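Local coordinates for transcriptional regulatory protein FIXJ (Sinorhizobium meliloti, PDB 1DCK) that acts, once activated by its partner FixL, as a DNA-binding transcription activator that switches on the nitrogen-fixation genes nifA and fixK, at residues H7-E12 against Q34-F39; L51-R56 against I76-I81. The protein carries 2 engineered substitutions. All blocks are in the same frame, centred on the assembly; numbering follows the deposited sequence.

Interaction 1 of 2, residues H7-E12 against Q34-F39; sequences HIVDDE and QSAEAF. With MN (manganese (II) ion), chain C.
The rings of His7 and Phe39 meet at a slant, neither stacked nor edge-to-face. Their planes are turned 51° against each other and their centroids lie 5.7 Å apart. The touch itself is made at the root of the histidine, where Phe39 CE1 comes within 3.5 Å of His7 CB. The polar end of His7 is taken up by a neighbour in the sheet: its ND1 is hydrogen-bonded to NE2 of His33, whose ring also meets Phe39 edge-to-face.

Val9 points the same way as His7 and splits its two methyls between two targets. Val9 CG2 reaches Phe39 CB at 3.8 Å. Val9 CG1, anti to the backbone N (chi1 178°), lies 3.6 Å from Ala36 N at the first turn of the helix. No hydrogen bond crosses between the segments. This is the packing of helix 36-42 on strand 5-9 in the receiver domain, the regulatory part of FixJ present in this chain, a CheY-like fold with a parallel sheet flanked by helices. Leu51 of strand 49-54 touches both Val9 and Phe39 on the same face. Ser35 is the N-cap of the helix, Ser35 OG accepting from Ala38 N at 3.2 Å.

Past Val9 the strand ends and the chain turns to the metal site. Asp10 OD1 accepts from Glu12 N in an Asx turn, met from above the carboxylate plane. A manganese-bound water lies within hydrogen-bonding distance of Asp10 OD1 and Glu12 OE1. Asp11 OD1 binds the manganese ion at 2.4 Å, and residues of 51-56 complete the site.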
loop_
_atom_site.group_PDB
_atom_site.type_symbol
_atom_site.label_atom_id
_atom_site.label_comp_id
_atom_site.label_asym_id
_atom_site.label_seq_id
_atom_site.Cartn_x
_atom_site.Cartn_y
_atom_site.Cartn_z
ATOM N N HIS A 7 6.430 0.936 0.090
ATOM C CA HIS A 7 5.994 1.775 1.222
ATOM C C HIS A 7 4.787 1.132 1.893
ATOM O O HIS A 7 3.801 0.763 1.239
ATOM C CB HIS A 7 5.686 3.217 0.741
ATOM C CG HIS A 7 6.874 3.906 0.146
ATOM N ND1 HIS A 7 7.795 4.594 0.904
ATOM C CD2 HIS A 7 7.360 3.901 -1.121
ATOM C CE1 HIS A 7 8.801 4.975 0.138
ATOM N NE2 HIS A 7 8.563 4.563 -1.099
ATOM N N ILE A 8 4.883 0.930 3.190
ATOM C CA ILE A 8 3.814 0.274 3.925
ATOM C C ILE A 8 3.112 1.241 4.900
ATOM O O ILE A 8 3.757 2.009 5.610
ATOM C CB ILE A 8 4.380 -0.926 4.729
ATOM C CG1 ILE A 8 5.069 -1.921 3.774
ATOM C CG2 ILE A 8 3.262 -1.629 5.546
ATOM C CD1 ILE A 8 5.803 -2.983 4.507
ATOM N N VAL A 9 1.778 1.211 4.893
ATOM C CA VAL A 9 0.982 2.038 5.795
ATOM C C VAL A 9 -0.071 1.135 6.433
ATOM O O VAL A 9 -0.803 0.432 5.720
ATOM C CB VAL A 9 0.215 3.156 5.059
ATOM C CG1 VAL A 9 -0.615 3.937 6.065
ATOM C CG2 VAL A 9 1.136 4.069 4.298
ATOM N N ASP A 10 -0.117 1.136 7.765
ATOM C CA ASP A 10 -1.092 0.357 8.536
ATOM C C ASP A 10 -1.317 1.069 9.872
ATOM O O ASP A 10 -0.404 1.685 10.405
ATOM C CB ASP A 10 -0.572 -1.060 8.802
ATOM C CG ASP A 10 -1.691 -2.058 9.105
ATOM O OD1 ASP A 10 -2.723 -1.701 9.736
ATOM O OD2 ASP A 10 -1.537 -3.219 8.675
ATOM N N ASP A 11 -2.537 1.013 10.392
ATOM C CA ASP A 11 -2.825 1.655 11.674
ATOM C C ASP A 11 -2.360 0.768 12.833
ATOM O O ASP A 11 -1.952 1.283 13.864
ATOM C CB ASP A 11 -4.312 1.986 11.809
ATOM C CG ASP A 11 -5.173 0.753 11.926
ATOM O OD1 ASP A 11 -5.289 0.021 10.920
ATOM O OD2 ASP A 11 -5.727 0.517 13.023
ATOM N N GLU A 12 -2.425 -0.557 12.654
ATOM C CA GLU A 12 -1.979 -1.505 13.685
ATOM C C GLU A 12 -0.476 -1.749 13.521
ATOM O O GLU A 12 -0.056 -2.356 12.529
ATOM C CB GLU A 12 -2.690 -2.863 13.553
ATOM C CG GLU A 12 -4.219 -2.836 13.446
ATOM C CD GLU A 12 -4.847 -4.243 13.500
ATOM O OE1 GLU A 12 -5.501 -4.663 12.513
ATOM O OE2 GLU A 12 -4.690 -4.929 14.541
ATOM N N GLN A 34 4.526 5.548 9.812
ATOM C CA GLN A 34 3.754 5.551 11.064
ATOM C C GLN A 34 2.235 5.715 10.887
ATOM O O GLN A 34 1.452 5.204 11.690
ATOM C CB GLN A 34 4.298 6.643 12.000
ATOM C CG GLN A 34 4.056 6.402 13.492
ATOM C CD GLN A 34 4.899 5.277 14.086
ATOM O OE1 GLN A 34 4.873 5.044 15.302
ATOM N NE2 GLN A 34 5.661 4.587 13.240
ATOM N N SER A 35 1.822 6.387 9.824
ATOM C CA SER A 35 0.406 6.615 9.571
ATOM C C SER A 35 0.197 7.137 8.163
ATOM O O SER A 35 1.150 7.569 7.510
ATOM C CB SER A 35 -0.117 7.681 10.525
ATOM O OG SER A 35 0.432 8.932 10.164
ATOM N N ALA A 36 -1.061 7.145 7.723
ATOM C CA ALA A 36 -1.419 7.649 6.403
ATOM C C ALA A 36 -0.978 9.098 6.242
ATOM O O ALA A 36 -0.476 9.480 5.192
ATOM C CB ALA A 36 -2.929 7.521 6.172
ATOM N N GLU A 37 -1.178 9.909 7.280
ATOM C CA GLU A 37 -0.771 11.322 7.235
ATOM C C GLU A 37 0.725 11.477 7.023
ATOM O O GLU A 37 1.158 12.379 6.305
ATOM C CB GLU A 37 -1.128 12.057 8.538
ATOM C CG GLU A 37 -2.566 12.437 8.678
ATOM C CD GLU A 37 -3.478 11.287 9.059
ATOM O OE1 GLU A 37 -4.706 11.521 9.077
ATOM O OE2 GLU A 37 -2.993 10.162 9.358
ATOM N N ALA A 38 1.508 10.594 7.646
ATOM C CA ALA A 38 2.962 10.661 7.521
ATOM C C ALA A 38 3.399 10.294 6.102
ATOM O O ALA A 38 4.329 10.887 5.554
ATOM C CB ALA A 38 3.637 9.754 8.557
ATOM N N PHE A 39 2.722 9.322 5.504
ATOM C CA PHE A 39 3.076 8.922 4.153
ATOM C C PHE A 39 2.710 10.037 3.169
ATOM O O PHE A 39 3.447 10.311 2.213
ATOM C CB PHE A 39 2.380 7.620 3.750
ATOM C CG PHE A 39 2.657 7.219 2.324
ATOM C CD1 PHE A 39 3.887 6.678 1.972
ATOM C CD2 PHE A 39 1.726 7.480 1.321
ATOM C CE1 PHE A 39 4.197 6.412 0.637
ATOM C CE2 PHE A 39 2.029 7.211 -0.015
ATOM C CZ PHE A 39 3.267 6.680 -0.352
HETATM MN MN MN C . -6.984 -1.429 9.999
HETATM O O HOH W 1 -5.186 -3.180 10.160
#

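Interaction 2 of 2, residues L51-R56 against I76-I81; sequences LVTDLR and IPSIVI. With MN (manganese (II) ion), chain C.
Leu51, Thr53 and Leu55 pair with the backbone of 77-81 through a ladder of five hydrogen bonds. Ile81 N gives the shortest, 2.8 Å to Thr53 O, nearly straight at 174°. Leu51 N donates to Pro77 O at 2.9 Å, and Leu51 O accepts from Ile79 N. Thr53 N donates to Ile79 O. The last bond, Leu55 N to Ile81 O, is bent and weak. It comes where the strand is ending and the chain turns toward the metal.

There Asp54 OD1 binds the manganese ion at 2.5 Å. Arg56 O binds the same manganese ion at 2.4 Å. Asp54 is the predicted phosphorylation site of the receiver domain. Its CG is anti to the backbone N (chi1 -174°), which carries the carboxylate out beyond the strand end. The two strands run parallel, joined through helix 62-71 in a beta-alpha-beta unit of the CheY-like fold.

On the face with Val52 and Ile81, Val52 CG1 lies 3.7 Å from Ile81 CD1. Helix 108-119 packs on this side through Ile115 against Val52 and Ile111 against Ile79. Leu51, Thr53, Ser78 and Val80 occupy the other face, where Leu65, Leu66 and Leu69 of helix 62-71 pack. Thr53 OG1 turns back to its own chain and donates to Asp54 O at 2.8 Å. The methyl Thr53 CG2 faces Val80 CG2. Beyond the strand, Leu55 CD1 rests 3.8 Å from Val80 CG1, with Met89 and Ala93 of helix 87-95 also touching Leu55.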
loop_
_atom_site.group_PDB
_atom_site.type_symbol
_atom_site.label_atom_id
_atom_site.label_comp_id
_atom_site.label_asym_id
_atom_site.label_seq_id
_atom_site.Cartn_x
_atom_site.Cartn_y
_atom_site.Cartn_z
ATOM N N LEU A 51 3.018 1.564 -3.094
ATOM C CA LEU A 51 2.376 1.692 -1.780
ATOM C C LEU A 51 1.482 0.487 -1.442
ATOM O O LEU A 51 0.739 0.009 -2.286
ATOM C CB LEU A 51 1.521 2.959 -1.738
ATOM C CG LEU A 51 0.539 3.141 -0.568
ATOM C CD1 LEU A 51 1.288 3.350 0.740
ATOM C CD2 LEU A 51 -0.342 4.368 -0.870
ATOM N N VAL A 52 1.612 -0.035 -0.231
ATOM C CA VAL A 52 0.765 -1.118 0.229
ATOM C C VAL A 52 0.111 -0.497 1.464
ATOM O O VAL A 52 0.784 -0.222 2.467
ATOM C CB VAL A 52 1.553 -2.372 0.638
ATOM C CG1 VAL A 52 0.576 -3.466 1.106
ATOM C CG2 VAL A 52 2.339 -2.901 -0.565
ATOM N N THR A 53 -1.185 -0.208 1.365
ATOM C CA THR A 53 -1.880 0.417 2.486
ATOM C C THR A 53 -3.080 -0.332 3.004
ATOM O O THR A 53 -3.748 -1.062 2.271
ATOM C CB THR A 53 -2.323 1.884 2.160
ATOM O OG1 THR A 53 -3.158 2.376 3.221
ATOM C CG2 THR A 53 -3.100 1.952 0.880
ATOM N N ASP A 54 -3.333 -0.185 4.299
ATOM C CA ASP A 54 -4.504 -0.815 4.868
ATOM C C ASP A 54 -5.698 0.100 4.524
ATOM O O ASP A 54 -5.514 1.297 4.274
ATOM C CB ASP A 54 -4.343 -0.981 6.366
ATOM C CG ASP A 54 -5.472 -1.770 6.975
ATOM O OD1 ASP A 54 -6.337 -1.121 7.569
ATOM O OD2 ASP A 54 -5.529 -3.019 6.813
ATOM N N LEU A 55 -6.906 -0.453 4.458
ATOM C CA LEU A 55 -8.068 0.379 4.130
ATOM C C LEU A 55 -8.713 0.981 5.380
ATOM O O LEU A 55 -8.780 2.207 5.520
ATOM C CB LEU A 55 -9.108 -0.405 3.327
ATOM C CG LEU A 55 -10.056 0.511 2.540
ATOM C CD1 LEU A 55 -10.644 -0.280 1.397
ATOM C CD2 LEU A 55 -11.170 1.133 3.410
ATOM N N ARG A 56 -9.201 0.123 6.270
ATOM C CA ARG A 56 -9.848 0.597 7.494
ATOM C C ARG A 56 -8.861 1.161 8.520
ATOM O O ARG A 56 -8.291 0.429 9.306
ATOM C CB ARG A 56 -10.698 -0.526 8.118
ATOM N N ILE A 76 1.260 7.014 -7.449
ATOM C CA ILE A 76 2.076 5.970 -6.828
ATOM C C ILE A 76 1.227 4.702 -6.894
ATOM O O ILE A 76 0.143 4.663 -6.309
ATOM C CB ILE A 76 2.382 6.318 -5.340
ATOM C CG1 ILE A 76 3.282 7.568 -5.271
ATOM C CG2 ILE A 76 3.093 5.116 -4.637
ATOM C CD1 ILE A 76 3.360 8.240 -3.915
ATOM N N PRO A 77 1.684 3.675 -7.637
ATOM C CA PRO A 77 0.946 2.409 -7.773
ATOM C C PRO A 77 0.619 1.929 -6.368
ATOM O O PRO A 77 1.510 1.843 -5.520
ATOM C CB PRO A 77 1.972 1.487 -8.427
ATOM C CG PRO A 77 2.840 2.448 -9.217
ATOM C CD PRO A 77 3.046 3.531 -8.197
ATOM N N SER A 78 -0.645 1.596 -6.136
ATOM C CA SER A 78 -1.062 1.144 -4.825
ATOM C C SER A 78 -1.799 -0.189 -4.780
ATOM O O SER A 78 -2.550 -0.533 -5.691
ATOM C CB SER A 78 -1.947 2.194 -4.175
ATOM O OG SER A 78 -2.420 1.703 -2.936
ATOM N N ILE A 79 -1.569 -0.915 -3.688
ATOM C CA ILE A 79 -2.225 -2.186 -3.426
ATOM C C ILE A 79 -2.985 -1.850 -2.136
ATOM O O ILE A 79 -2.419 -1.241 -1.228
ATOM C CB ILE A 79 -1.217 -3.338 -3.134
ATOM C CG1 ILE A 79 -0.369 -3.670 -4.367
ATOM C CG2 ILE A 79 -1.943 -4.561 -2.657
ATOM C CD1 ILE A 79 -1.171 -3.754 -5.632
ATOM N N VAL A 80 -4.267 -2.186 -2.061
ATOM C CA VAL A 80 -5.020 -1.875 -0.840
ATOM C C VAL A 80 -5.405 -3.166 -0.133
ATOM O O VAL A 80 -5.914 -4.082 -0.754
ATOM C CB VAL A 80 -6.278 -0.989 -1.143
ATOM C CG1 VAL A 80 -7.124 -0.788 0.115
ATOM C CG2 VAL A 80 -5.841 0.370 -1.669
ATOM N N ILE A 81 -5.049 -3.277 1.140
ATOM C CA ILE A 81 -5.383 -4.463 1.928
ATOM C C ILE A 81 -6.750 -4.196 2.580
ATOM O O ILE A 81 -6.915 -3.243 3.337
ATOM C CB ILE A 81 -4.311 -4.737 3.005
ATOM C CG1 ILE A 81 -2.964 -5.048 2.335
ATOM C CG2 ILE A 81 -4.752 -5.891 3.887
ATOM C CD1 ILE A 81 -1.788 -5.260 3.317
HETATM MN MN MN C . -6.984 -1.429 9.999
HETATM O O HOH W 1 -5.186 -3.180 10.160
#

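In the fold
Interactions 1 and 2 share one parallel sheet, in which strands 5-9 and 49-54 are neighbours. Their centres are 10 Å apart. Two probable backbone hydrogen bonds join them: Val52 N to His7 O at 2.8 Å and Asp54 N to Val9 O at 3.0 Å. Val9 CG2 also packs on Leu51 CD1 at 3.6 Å, so helix 36-42 and strand 49-54 meet the same valine. Both contacts run into the manganese site at the C-terminal ends of these strands. Residues 7-12 bring Asp11 and residues 51-56 bring Asp54 and Arg56. Manganese sits where the protein binds magnesium. The manganese-bound water lies next to Asp10 and Glu12 and adds to the metal shell.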